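Local coordinates for protein endo-1,4-beta-Xylanase (PDB 1XWQ) that acts as an endo-1,4-beta-xylanase of glycoside hydrolase family 8, probably cutting internal beta-1,4 linkages of xylan and related polysaccharides, at residues Asn68-Asp73 / Gly376-Tyr381; Asp74-Gly79 / Ala123-Leu128; Asp200-Ile205 / Glu279-Arg284. The protein carries 1 engineered substitution. All coordinates share one frame; numbering follows the deposited sequence.

Overall arrangement
The three contacts exemplify how a carbohydrate cleft is assembled from distant parts of one chain, for all of them reach the xylose of chain C. Interaction 1 lies at the surface, where a loop and the start of helix 379-392 meet through a proline, a tyrosine and a carboxylate. Interactions 2 and 3 are buried: the former is a strand pairing backed by an arginine-aspartate salt bridge, the latter a set of carboxylates, hydroxyls and waters between a 3-10 turn and the residues leading into helix 283-296. Hydrogen bonds tie them together, Tyr380 OH of interaction 1 to Gln78 OE1 of interaction 2, and Tyr381 OH of interaction 1 to Phe280 O of interaction 3.

Interaction 1: Asn68-Asp73 / Gly376-Tyr381; sequences NPDEGD and GDYRYY. With XYP (beta-D-xylopyranose), chain B; XYP (beta-D-xylopyranose), chain C.
Tyr378 is the side chain through which the start of helix 379-392 reaches Pro69 and Asp70 in the loop 68-73. Its CB lies 3.9 Å from C2 of the xylose of chain B. Further out the ring offers one face to this sugar, whose O5 sits over the rim, 3.2 Å from CD2. On the side of the loop, CE1 meets CG of Pro69 at 3.8 Å in an oblique approach. At the tip, OH of Tyr378 donates to OD1 of Asp70 over 2.9 Å and is received on the syn lone pair of OD1; the carboxylate stands at the ring edge with its plane turned only 21° from that of the ring.

One residue earlier, CB of Asp377 packs on CG of Pro69 at 3.7 Å. The loop keeps its own shape through Asn68, whose OD1 accepts from N of Asp70 in an Asx turn and from N of Glu71, both from the same face of the amide. The sugar thus rests on an aromatic face whose outer end is fixed by one hydroxyl-carboxylate bond, while Pro69 and the sugar itself limit the turning of the ring.

Interaction 2: Asp74-Gly79 / Ala123-Leu128; sequences DIRTQG and AWKLKL. Engineered in segment 74-79: Gln78 (natural residue Glu). With XYP (beta-D-xylopyranose), chain C.
With CG anti to the carbonyl carbon (chi1 -61°) and the chain extended from there to NE, the side chain of Arg76 runs alongside Trp124, whose ring edge comes over one face of the guanidinium; chi1 of Trp124, at 91°, swings the indole to meet it. The contact is an antiparallel pairing of strand 74-76 with strand 125-128, the third and fourth strands of a five-stranded antiparallel sheet, and Trp124 sits at the corner just before the latter. Ile75 and Leu126 form its hydrogen-bonded pair: N of Ile75 donates to O of Leu126, and N of Leu126 answers to O of Ile75 along a nearly straight bond, each at 2.8 Å.

On the face carrying Arg76 and Lys125 the chemistry is polar. The guanidinium grips the carboxylate of Asp74 side-on, NE to OD1 at 2.9 Å and NH2 to OD2, with the carboxylate oxygens close to its plane. The indole stands almost perpendicular to the guanidinium, CZ3 of Trp124 lying 3.5 Å from CZ of Arg76. Between them, Asp74 and Trp124 fix the rotation of the group, and its remaining nitrogen, NH1, donates to O3 of the xylose of chain C. Asp74 is thus a second-shell residue for the sugar. In the engineered Gln78, within the helix that follows, OE1 accepts from the same O3, and NE2 donates to O4. On the Ile75 and Leu126 face the contact is apolar: CB of Ile75 meets CB of Leu126 at 4.0 Å, and Phe102 of helix 93-107 packs on both side chains. Where the strands part, a water donates to O of Ile75 and, at 2.7 Å, to O of Ala123.

Interaction 3: Asp200-Ile205 / Glu279-Arg284; sequences DPSYHI and EFDAWR. With XYP (beta-D-xylopyranose), chain C; XYP (beta-D-xylopyranose), chain D.
In the sugar-binding cleft, the end of the bound xylose chain is met by Asp281, which faces Asp200 across the contact between the 3-10 turn in 200-205 and the residues leading into helix 283-296. OD1 of Asp281 accepts from O4 of the xylose of chain C at 2.8 Å. Its other oxygen, OD2, comes within 2.6 Å of OD2 of Asp200. A water donates to OD2 of Asp281 and lies 2.7 Å from OH of Tyr203, joining the two side chains.

Bonds within each segment hold the carboxylate of Asp200 and the backbone that carries Asp281. OG of Ser202 donates to OD1 of Asp200 from above the carboxylate plane, and N of Ser202 reaches the same oxygen in an Asx turn. The ring of Tyr203 lies flat against CB of Asp200, which sits over its centre. On the other segment, the carboxylate of Glu279 accepts from N of Asp281 and N of Ala282.

Arg284 folds back at chi3 (-57°), bringing one face of its guanidinium against CB of Ser202; NH2 at the edge of the group comes 3.9 Å from CE1 of Tyr203, ring and guanidinium nearly coplanar. NH2 forms a salt bridge with Asp144, NH1 bonds to OH of Tyr381 and only weakly to the sugar O4, and NE donates to a water that in turn donates to O of Ser202. Phe280 lays its ring against the next xylose, that of chain D. An aspartate backed by a second acid, with an arginine and an aromatic ring beside the sugars, is consistent with the substrate cleft of the (alpha/alpha)6 barrel of family 8.

Interaction 1: Asn68-Asp73 / Gly376-Tyr381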
loop_
_atom_site.group_PDB
_atom_site.type_symbol
_atom_site.label_atom_id
_atom_site.label_comp_id
_atom_site.label_asym_id
_atom_site.label_seq_id
_atom_site.Cartn_x
_atom_site.Cartn_y
_atom_site.Cartn_z
ATOM N N ASN A 68 4.956 1.348 17.993
ATOM C CA ASN A 68 3.969 0.428 18.533
ATOM C C ASN A 68 4.019 0.431 20.063
ATOM O O ASN A 68 4.898 -0.197 20.664
ATOM C CB ASN A 68 4.211 -0.977 17.971
ATOM C CG ASN A 68 3.044 -1.917 18.200
ATOM O OD1 ASN A 68 2.240 -1.733 19.119
ATOM N ND2 ASN A 68 2.953 -2.948 17.364
ATOM N N PRO A 69 3.090 1.155 20.688
ATOM C CA PRO A 69 3.013 1.221 22.157
ATOM C C PRO A 69 2.504 -0.082 22.784
ATOM O O PRO A 69 2.711 -0.318 23.980
ATOM C CB PRO A 69 2.018 2.360 22.399
ATOM C CG PRO A 69 1.149 2.363 21.186
ATOM C CD PRO A 69 2.049 1.975 20.041
ATOM N N ASP A 70 1.865 -0.925 21.978
ATOM C CA ASP A 70 1.249 -2.151 22.487
ATOM C C ASP A 70 2.196 -3.351 22.554
ATOM O O ASP A 70 2.118 -4.145 23.497
ATOM C CB ASP A 70 0.003 -2.486 21.677
ATOM C CG ASP A 70 -0.978 -1.336 21.641
ATOM O OD1 ASP A 70 -1.098 -0.691 20.573
ATOM O OD2 ASP A 70 -1.643 -0.981 22.643
ATOM N N GLU A 71 3.082 -3.473 21.566
ATOM C CA GLU A 71 4.017 -4.600 21.495
ATOM C C GLU A 71 5.475 -4.189 21.284
ATOM O O GLU A 71 6.331 -5.046 21.040
ATOM C CB GLU A 71 3.593 -5.571 20.394
ATOM C CG GLU A 71 2.627 -6.639 20.871
ATOM C CD GLU A 71 1.555 -6.933 19.852
ATOM O OE1 GLU A 71 0.842 -5.986 19.455
ATOM O OE2 GLU A 71 1.427 -8.110 19.448
ATOM N N GLY A 72 5.751 -2.889 21.379
ATOM C CA GLY A 72 7.096 -2.367 21.177
ATOM C C GLY A 72 7.331 -1.987 19.722
ATOM O O GLY A 72 6.846 -2.658 18.813
ATOM N N ASP A 73 8.080 -0.910 19.506
ATOM C CA ASP A 73 8.399 -0.446 18.158
ATOM C C ASP A 73 9.085 -1.544 17.364
ATOM O O ASP A 73 9.962 -2.238 17.877
ATOM C CB ASP A 73 9.331 0.760 18.218
ATOM C CG ASP A 73 8.704 1.955 18.901
ATOM O OD1 ASP A 73 7.482 1.941 19.167
ATOM O OD2 ASP A 73 9.368 2.960 19.204
ATOM N N GLY A 376 1.904 11.165 17.338
ATOM C CA GLY A 376 1.591 10.277 18.444
ATOM C C GLY A 376 1.898 8.814 18.188
ATOM O O GLY A 376 2.523 8.458 17.185
ATOM N N ASP A 377 1.437 7.969 19.105
ATOM C CA ASP A 377 1.835 6.565 19.161
ATOM C C ASP A 377 1.363 5.688 18.000
ATOM O O ASP A 377 1.956 4.636 17.741
ATOM C CB ASP A 377 1.379 5.946 20.490
ATOM C CG ASP A 377 2.133 6.502 21.687
ATOM O OD1 ASP A 377 3.237 7.073 21.511
ATOM O OD2 ASP A 377 1.692 6.408 22.852
ATOM N N TYR A 378 0.297 6.098 17.320
ATOM C CA TYR A 378 -0.256 5.296 16.226
ATOM C C TYR A 378 -0.013 5.876 14.833
ATOM O O TYR A 378 -0.709 5.522 13.872
ATOM C CB TYR A 378 -1.748 5.021 16.459
ATOM C CG TYR A 378 -1.990 4.159 17.677
ATOM C CD1 TYR A 378 -1.551 2.833 17.711
ATOM C CD2 TYR A 378 -2.625 4.675 18.811
ATOM C CE1 TYR A 378 -1.757 2.036 18.831
ATOM C CE2 TYR A 378 -2.834 3.880 19.945
ATOM C CZ TYR A 378 -2.399 2.562 19.942
ATOM O OH TYR A 378 -2.594 1.762 21.046
ATOM N N ARG A 379 0.993 6.740 14.712
ATOM C CA ARG A 379 1.254 7.409 13.441
ATOM C C ARG A 379 1.931 6.549 12.369
ATOM O O ARG A 379 1.963 6.955 11.204
ATOM C CB ARG A 379 2.049 8.701 13.645
ATOM C CG ARG A 379 3.518 8.518 14.020
ATOM C CD ARG A 379 4.214 9.856 14.198
ATOM N NE ARG A 379 5.629 9.781 14.543
ATOM C CZ ARG A 379 6.115 9.659 15.780
ATOM N NH1 ARG A 379 5.307 9.528 16.831
ATOM N NH2 ARG A 379 7.428 9.641 15.964
ATOM N N TYR A 380 2.481 5.391 12.734
ATOM C CA TYR A 380 3.114 4.550 11.711
ATOM C C TYR A 380 2.151 4.257 10.565
ATOM O O TYR A 380 2.424 4.595 9.415
ATOM C CB TYR A 380 3.671 3.227 12.265
ATOM C CG TYR A 380 3.906 2.210 11.164
ATOM C CD1 TYR A 380 4.961 2.366 10.259
ATOM C CD2 TYR A 380 3.051 1.118 10.995
ATOM C CE1 TYR A 380 5.172 1.452 9.230
ATOM C CE2 TYR A 380 3.252 0.195 9.958
ATOM C CZ TYR A 380 4.314 0.374 9.081
ATOM O OH TYR A 380 4.527 -0.528 8.057
ATOM N N TYR A 381 1.031 3.617 10.885
ATOM C CA TYR A 381 0.116 3.167 9.849
ATOM C C TYR A 381 -0.682 4.337 9.282
ATOM O O TYR A 381 -0.788 4.492 8.059
ATOM C CB TYR A 381 -0.790 2.046 10.367
ATOM C CG TYR A 381 -1.504 1.291 9.270
ATOM C CD1 TYR A 381 -0.793 0.675 8.239
ATOM C CD2 TYR A 381 -2.890 1.178 9.270
ATOM C CE1 TYR A 381 -1.449 -0.012 7.229
ATOM C CE2 TYR A 381 -3.553 0.491 8.267
ATOM C CZ TYR A 381 -2.831 -0.097 7.248
ATOM O OH TYR A 381 -3.488 -0.779 6.246
HETATM O O1 XYP B . -7.543 4.250 16.792
HETATM C C1 XYP B . -6.172 4.584 16.900
HETATM C C2 XYP B . -5.486 4.554 15.549
HETATM C C3 XYP B . -5.376 3.106 15.043
HETATM C C4 XYP B . -4.767 2.183 16.106
HETATM C C5 XYP B . -5.485 2.372 17.446
HETATM O O2 XYP B . -6.206 5.350 14.627
HETATM O O3 XYP B . -4.627 3.057 13.847
HETATM O O4 XYP B . -4.899 0.827 15.731
HETATM O O5 XYP B . -5.552 3.752 17.789
HETATM C C1 XYP C . -1.270 -2.247 11.320
HETATM C C2 XYP C . 0.152 -2.568 10.943
HETATM C C3 XYP C . 0.294 -2.917 9.466
HETATM C C4 XYP C . -0.781 -3.902 9.002
HETATM C C5 XYP C . -2.142 -3.413 9.486
HETATM O O2 XYP C . 0.974 -1.464 11.241
HETATM O O3 XYP C . 1.589 -3.443 9.273
HETATM O O4 XYP C . -0.797 -4.022 7.593
HETATM O O5 XYP C . -2.113 -3.229 10.895
#

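Interaction 2: Asp74-Gly79 / Ala123-Leu128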
loop_
_atom_site.group_PDB
_atom_site.type_symbol
_atom_site.label_atom_id
_atom_site.label_comp_id
_atom_site.label_asym_id
_atom_site.label_seq_id
_atom_site.Cartn_x
_atom_site.Cartn_y
_atom_site.Cartn_z
ATOM N N ASP A 74 8.686 -1.706 16.114
ATOM C CA ASP A 74 9.422 -2.594 15.228
ATOM C C ASP A 74 9.636 -1.955 13.867
ATOM O O ASP A 74 9.344 -0.776 13.680
ATOM C CB ASP A 74 8.775 -3.990 15.135
ATOM C CG ASP A 74 7.306 -3.949 14.727
ATOM O OD1 ASP A 74 6.930 -3.132 13.865
ATOM O OD2 ASP A 74 6.459 -4.726 15.212
ATOM N N ILE A 75 10.191 -2.717 12.935
ATOM C CA ILE A 75 10.530 -2.186 11.620
ATOM C C ILE A 75 9.968 -3.158 10.586
ATOM O O ILE A 75 10.217 -4.362 10.671
ATOM C CB ILE A 75 12.068 -2.034 11.481
ATOM C CG1 ILE A 75 12.640 -1.204 12.649
ATOM C CG2 ILE A 75 12.436 -1.421 10.123
ATOM C CD1 ILE A 75 14.160 -1.274 12.781
ATOM N N ARG A 76 9.197 -2.637 9.634
ATOM C CA ARG A 76 8.413 -3.485 8.729
ATOM C C ARG A 76 8.747 -3.235 7.264
ATOM O O ARG A 76 9.019 -2.097 6.876
ATOM C CB ARG A 76 6.915 -3.273 8.980
ATOM C CG ARG A 76 6.508 -3.640 10.392
ATOM C CD ARG A 76 5.025 -3.523 10.714
ATOM N NE ARG A 76 4.819 -3.938 12.102
ATOM C CZ ARG A 76 3.707 -4.466 12.591
ATOM N NH1 ARG A 76 2.641 -4.645 11.819
ATOM N NH2 ARG A 76 3.658 -4.813 13.870
ATOM N N THR A 77 8.714 -4.290 6.452
ATOM C CA THR A 77 8.972 -4.148 5.017
ATOM C C THR A 77 7.896 -3.307 4.343
ATOM O O THR A 77 8.169 -2.583 3.393
ATOM C CB THR A 77 9.100 -5.516 4.311
ATOM O OG1 THR A 77 8.009 -6.373 4.683
ATOM C CG2 THR A 77 10.342 -6.252 4.796
ATOM N N GLN A 78 6.673 -3.425 4.843
ATOM C CA GLN A 78 5.556 -2.631 4.381
ATOM C C GLN A 78 5.841 -1.116 4.474
ATOM O O GLN A 78 5.788 -0.409 3.461
ATOM C CB GLN A 78 4.315 -3.046 5.163
ATOM C CG GLN A 78 3.176 -2.107 5.081
ATOM C CD GLN A 78 2.145 -2.409 6.127
ATOM O OE1 GLN A 78 2.201 -1.861 7.239
ATOM N NE2 GLN A 78 1.200 -3.294 5.794
ATOM N N GLY A 79 6.170 -0.633 5.673
ATOM C CA GLY A 79 6.510 0.770 5.859
ATOM C C GLY A 79 7.765 1.202 5.115
ATOM O O GLY A 79 7.816 2.304 4.552
ATOM N N ALA A 123 12.439 -10.152 5.332
ATOM C CA ALA A 123 11.927 -10.399 6.684
ATOM C C ALA A 123 11.000 -9.275 7.109
ATOM O O ALA A 123 11.420 -8.112 7.209
ATOM C CB ALA A 123 13.075 -10.526 7.668
ATOM N N TRP A 124 9.744 -9.626 7.367
ATOM C CA TRP A 124 8.716 -8.614 7.569
ATOM C C TRP A 124 8.854 -7.804 8.844
ATOM O O TRP A 124 8.440 -6.645 8.888
ATOM C CB TRP A 124 7.313 -9.207 7.419
ATOM C CG TRP A 124 6.688 -9.734 8.680
ATOM C CD1 TRP A 124 6.792 -11.005 9.182
ATOM C CD2 TRP A 124 5.823 -9.021 9.575
ATOM N NE1 TRP A 124 6.050 -11.120 10.332
ATOM C CE2 TRP A 124 5.449 -9.917 10.602
ATOM C CE3 TRP A 124 5.322 -7.710 9.613
ATOM C CZ2 TRP A 124 4.600 -9.546 11.656
ATOM C CZ3 TRP A 124 4.480 -7.341 10.659
ATOM C CH2 TRP A 124 4.129 -8.261 11.669
ATOM N N LYS A 125 9.426 -8.410 9.882
ATOM C CA LYS A 125 9.526 -7.729 11.166
ATOM C C LYS A 125 10.925 -7.776 11.755
ATOM O O LYS A 125 11.430 -8.851 12.102
ATOM C CB LYS A 125 8.523 -8.304 12.162
ATOM C CG LYS A 125 8.469 -7.544 13.481
ATOM C CD LYS A 125 7.689 -8.339 14.517
ATOM C CE LYS A 125 6.248 -7.896 14.600
ATOM N NZ LYS A 125 5.546 -8.638 15.690
ATOM N N LEU A 126 11.525 -6.593 11.868
ATOM C CA LEU A 126 12.788 -6.403 12.559
ATOM C C LEU A 126 12.532 -5.635 13.851
ATOM O O LEU A 126 11.507 -4.967 13.988
ATOM C CB LEU A 126 13.767 -5.620 11.669
ATOM C CG LEU A 126 14.693 -6.387 10.704
ATOM C CD1 LEU A 126 13.955 -7.398 9.839
ATOM C CD2 LEU A 126 15.479 -5.416 9.821
ATOM N N LYS A 127 13.460 -5.746 14.797
ATOM C CA LYS A 127 13.500 -4.868 15.960
ATOM C C LYS A 127 14.949 -4.526 16.266
ATOM O O LYS A 127 15.864 -5.206 15.801
ATOM C CB LYS A 127 12.869 -5.532 17.193
ATOM C CG LYS A 127 11.363 -5.377 17.280
ATOM C CD LYS A 127 10.800 -6.051 18.517
ATOM C CE LYS A 127 9.287 -5.980 18.520
ATOM N NZ LYS A 127 8.723 -6.505 19.782
ATOM N N LEU A 128 15.149 -3.466 17.045
ATOM C CA LEU A 128 16.449 -3.210 17.652
ATOM C C LEU A 128 16.486 -3.953 18.992
ATOM O O LEU A 128 15.509 -3.918 19.748
ATOM C CB LEU A 128 16.671 -1.706 17.847
ATOM C CG LEU A 128 16.620 -0.759 16.638
ATOM C CD1 LEU A 128 17.237 0.581 16.991
ATOM C CD2 LEU A 128 17.307 -1.349 15.402
HETATM C C1 XYP C . -1.270 -2.247 11.320
HETATM C C2 XYP C . 0.152 -2.568 10.943
HETATM C C3 XYP C . 0.294 -2.917 9.466
HETATM C C4 XYP C . -0.781 -3.902 9.002
HETATM C C5 XYP C . -2.142 -3.413 9.486
HETATM O O2 XYP C . 0.974 -1.464 11.241
HETATM O O3 XYP C . 1.589 -3.443 9.273
HETATM O O4 XYP C . -0.797 -4.022 7.593
HETATM O O5 XYP C . -2.113 -3.229 10.895
HETATM O O HOH W 1 11.340 -5.618 8.348
#

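Interaction 3: Asp200-Ile205 / Glu279-Arg284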
loop_
_atom_site.group_PDB
_atom_site.type_symbol
_atom_site.label_atom_id
_atom_site.label_comp_id
_atom_site.label_asym_id
_atom_site.label_seq_id
_atom_site.Cartn_x
_atom_site.Cartn_y
_atom_site.Cartn_z
ATOM N N ASP A 200 -4.549 -11.846 0.212
ATOM C CA ASP A 200 -4.930 -10.728 1.052
ATOM C C ASP A 200 -5.314 -9.622 0.067
ATOM O O ASP A 200 -4.444 -9.075 -0.616
ATOM C CB ASP A 200 -3.731 -10.334 1.926
ATOM C CG ASP A 200 -4.054 -9.247 2.949
ATOM O OD1 ASP A 200 -4.813 -8.310 2.620
ATOM O OD2 ASP A 200 -3.546 -9.249 4.107
ATOM N N PRO A 201 -6.609 -9.337 -0.066
ATOM C CA PRO A 201 -7.075 -8.339 -1.042
ATOM C C PRO A 201 -6.251 -7.048 -1.063
ATOM O O PRO A 201 -6.002 -6.529 -2.153
ATOM C CB PRO A 201 -8.526 -8.079 -0.607
ATOM C CG PRO A 201 -8.961 -9.394 -0.078
ATOM C CD PRO A 201 -7.740 -9.952 0.655
ATOM N N SER A 202 -5.800 -6.575 0.095
ATOM C CA SER A 202 -5.004 -5.340 0.189
ATOM C C SER A 202 -3.656 -5.395 -0.536
ATOM O O SER A 202 -3.057 -4.342 -0.811
ATOM C CB SER A 202 -4.788 -4.931 1.653
ATOM O OG SER A 202 -3.766 -5.692 2.275
ATOM N N TYR A 203 -3.177 -6.608 -0.828
ATOM C CA TYR A 203 -1.921 -6.786 -1.562
ATOM C C TYR A 203 -2.107 -6.605 -3.074
ATOM O O TYR A 203 -1.136 -6.487 -3.818
ATOM C CB TYR A 203 -1.326 -8.174 -1.301
ATOM C CG TYR A 203 -0.935 -8.481 0.138
ATOM C CD1 TYR A 203 -1.168 -7.572 1.181
ATOM C CD2 TYR A 203 -0.323 -9.690 0.446
ATOM C CE1 TYR A 203 -0.798 -7.874 2.503
ATOM C CE2 TYR A 203 0.055 -10.003 1.752
ATOM C CZ TYR A 203 -0.190 -9.096 2.771
ATOM O OH TYR A 203 0.183 -9.428 4.056
ATOM N N HIS A 204 -3.355 -6.589 -3.521
ATOM C CA HIS A 204 -3.646 -6.520 -4.950
ATOM C C HIS A 204 -3.630 -5.092 -5.488
ATOM O O HIS A 204 -4.487 -4.281 -5.139
ATOM C CB HIS A 204 -4.979 -7.205 -5.233
ATOM C CG HIS A 204 -4.902 -8.694 -5.148
ATOM N ND1 HIS A 204 -4.866 -9.495 -6.268
ATOM C CD2 HIS A 204 -4.822 -9.528 -4.083
ATOM C CE1 HIS A 204 -4.781 -10.761 -5.897
ATOM N NE2 HIS A 204 -4.748 -10.808 -4.577
ATOM N N ILE A 205 -2.632 -4.789 -6.318
ATOM C CA ILE A 205 -2.540 -3.496 -7.004
ATOM C C ILE A 205 -2.295 -3.779 -8.482
ATOM O O ILE A 205 -1.146 -3.784 -8.937
ATOM C CB ILE A 205 -1.404 -2.599 -6.414
ATOM C CG1 ILE A 205 -1.456 -2.559 -4.881
ATOM C CG2 ILE A 205 -1.489 -1.178 -6.986
ATOM C CD1 ILE A 205 -0.211 -3.092 -4.213
ATOM N N GLU A 279 -10.714 -4.742 8.399
ATOM C CA GLU A 279 -9.840 -4.199 9.429
ATOM C C GLU A 279 -8.712 -3.408 8.764
ATOM O O GLU A 279 -8.868 -2.922 7.645
ATOM C CB GLU A 279 -9.298 -5.323 10.337
ATOM C CG GLU A 279 -8.827 -6.584 9.612
ATOM C CD GLU A 279 -7.801 -6.296 8.526
ATOM O OE1 GLU A 279 -6.585 -6.324 8.818
ATOM O OE2 GLU A 279 -8.215 -6.022 7.376
ATOM N N PHE A 280 -7.574 -3.322 9.443
ATOM C CA PHE A 280 -6.467 -2.455 9.036
ATOM C C PHE A 280 -5.910 -2.709 7.631
ATOM O O PHE A 280 -5.707 -1.763 6.879
ATOM C CB PHE A 280 -5.378 -2.472 10.122
ATOM C CG PHE A 280 -5.934 -2.312 11.514
ATOM C CD1 PHE A 280 -6.174 -3.427 12.316
ATOM C CD2 PHE A 280 -6.275 -1.049 11.997
ATOM C CE1 PHE A 280 -6.723 -3.283 13.593
ATOM C CE2 PHE A 280 -6.827 -0.893 13.275
ATOM C CZ PHE A 280 -7.051 -2.011 14.070
ATOM N N ASP A 281 -5.668 -3.973 7.282
ATOM C CA ASP A 281 -5.278 -4.324 5.911
ATOM C C ASP A 281 -6.373 -3.898 4.927
ATOM O O ASP A 281 -6.097 -3.223 3.932
ATOM C CB ASP A 281 -5.067 -5.835 5.775
ATOM C CG ASP A 281 -3.694 -6.295 6.235
ATOM O OD1 ASP A 281 -3.081 -5.656 7.126
ATOM O OD2 ASP A 281 -3.160 -7.315 5.754
ATOM N N ALA A 282 -7.614 -4.292 5.218
ATOM C CA ALA A 282 -8.743 -4.056 4.310
ATOM C C ALA A 282 -8.986 -2.586 3.957
ATOM O O ALA A 282 -9.511 -2.300 2.878
ATOM C CB ALA A 282 -10.016 -4.694 4.841
ATOM N N TRP A 283 -8.601 -1.664 4.847
ATOM C CA TRP A 283 -8.719 -0.226 4.564
ATOM C C TRP A 283 -8.143 0.104 3.197
ATOM O O TRP A 283 -8.678 0.953 2.476
ATOM C CB TRP A 283 -7.916 0.615 5.554
ATOM C CG TRP A 283 -8.364 0.639 6.967
ATOM C CD1 TRP A 283 -9.479 0.053 7.511
ATOM C CD2 TRP A 283 -7.694 1.301 8.037
ATOM N NE1 TRP A 283 -9.527 0.305 8.862
ATOM C CE2 TRP A 283 -8.442 1.072 9.210
ATOM C CE3 TRP A 283 -6.516 2.066 8.126
ATOM C CZ2 TRP A 283 -8.054 1.570 10.452
ATOM C CZ3 TRP A 283 -6.130 2.558 9.360
ATOM C CH2 TRP A 283 -6.897 2.309 10.508
ATOM N N ARG A 284 -7.035 -0.568 2.865
ATOM C CA ARG A 284 -6.258 -0.274 1.662
ATOM C C ARG A 284 -6.909 -0.735 0.365
ATOM O O ARG A 284 -6.544 -0.248 -0.712
ATOM C CB ARG A 284 -4.864 -0.902 1.758
ATOM C CG ARG A 284 -4.052 -0.417 2.934
ATOM C CD ARG A 284 -2.557 -0.544 2.751
ATOM N NE ARG A 284 -2.089 -1.907 2.466
ATOM C CZ ARG A 284 -1.831 -2.825 3.395
ATOM N NH1 ARG A 284 -2.038 -2.562 4.674
ATOM N NH2 ARG A 284 -1.372 -4.011 3.038
HETATM C C1 XYP C . -1.270 -2.247 11.320
HETATM C C2 XYP C . 0.152 -2.568 10.943
HETATM C C3 XYP C . 0.294 -2.917 9.466
HETATM C C4 XYP C . -0.781 -3.902 9.002
HETATM C C5 XYP C . -2.142 -3.413 9.486
HETATM O O2 XYP C . 0.974 -1.464 11.241
HETATM O O3 XYP C . 1.589 -3.443 9.273
HETATM O O4 XYP C . -0.797 -4.022 7.593
HETATM O O5 XYP C . -2.113 -3.229 10.895
HETATM C C1 XYP D . -3.686 0.279 15.175
HETATM C C2 XYP D . -3.738 -1.217 15.388
HETATM C C3 XYP D . -2.560 -1.923 14.719
HETATM C C4 XYP D . -2.448 -1.497 13.261
HETATM C C5 XYP D . -2.413 0.033 13.187
HETATM O O2 XYP D . -3.712 -1.522 16.765
HETATM O O3 XYP D . -2.726 -3.324 14.810
HETATM O O4 XYP D . -1.261 -2.064 12.751
HETATM O O5 XYP D . -3.537 0.596 13.854
HETATM O O HOH W 2 -0.994 -2.594 0.013
HETATM O O HOH W 3 -0.812 -8.183 6.242
#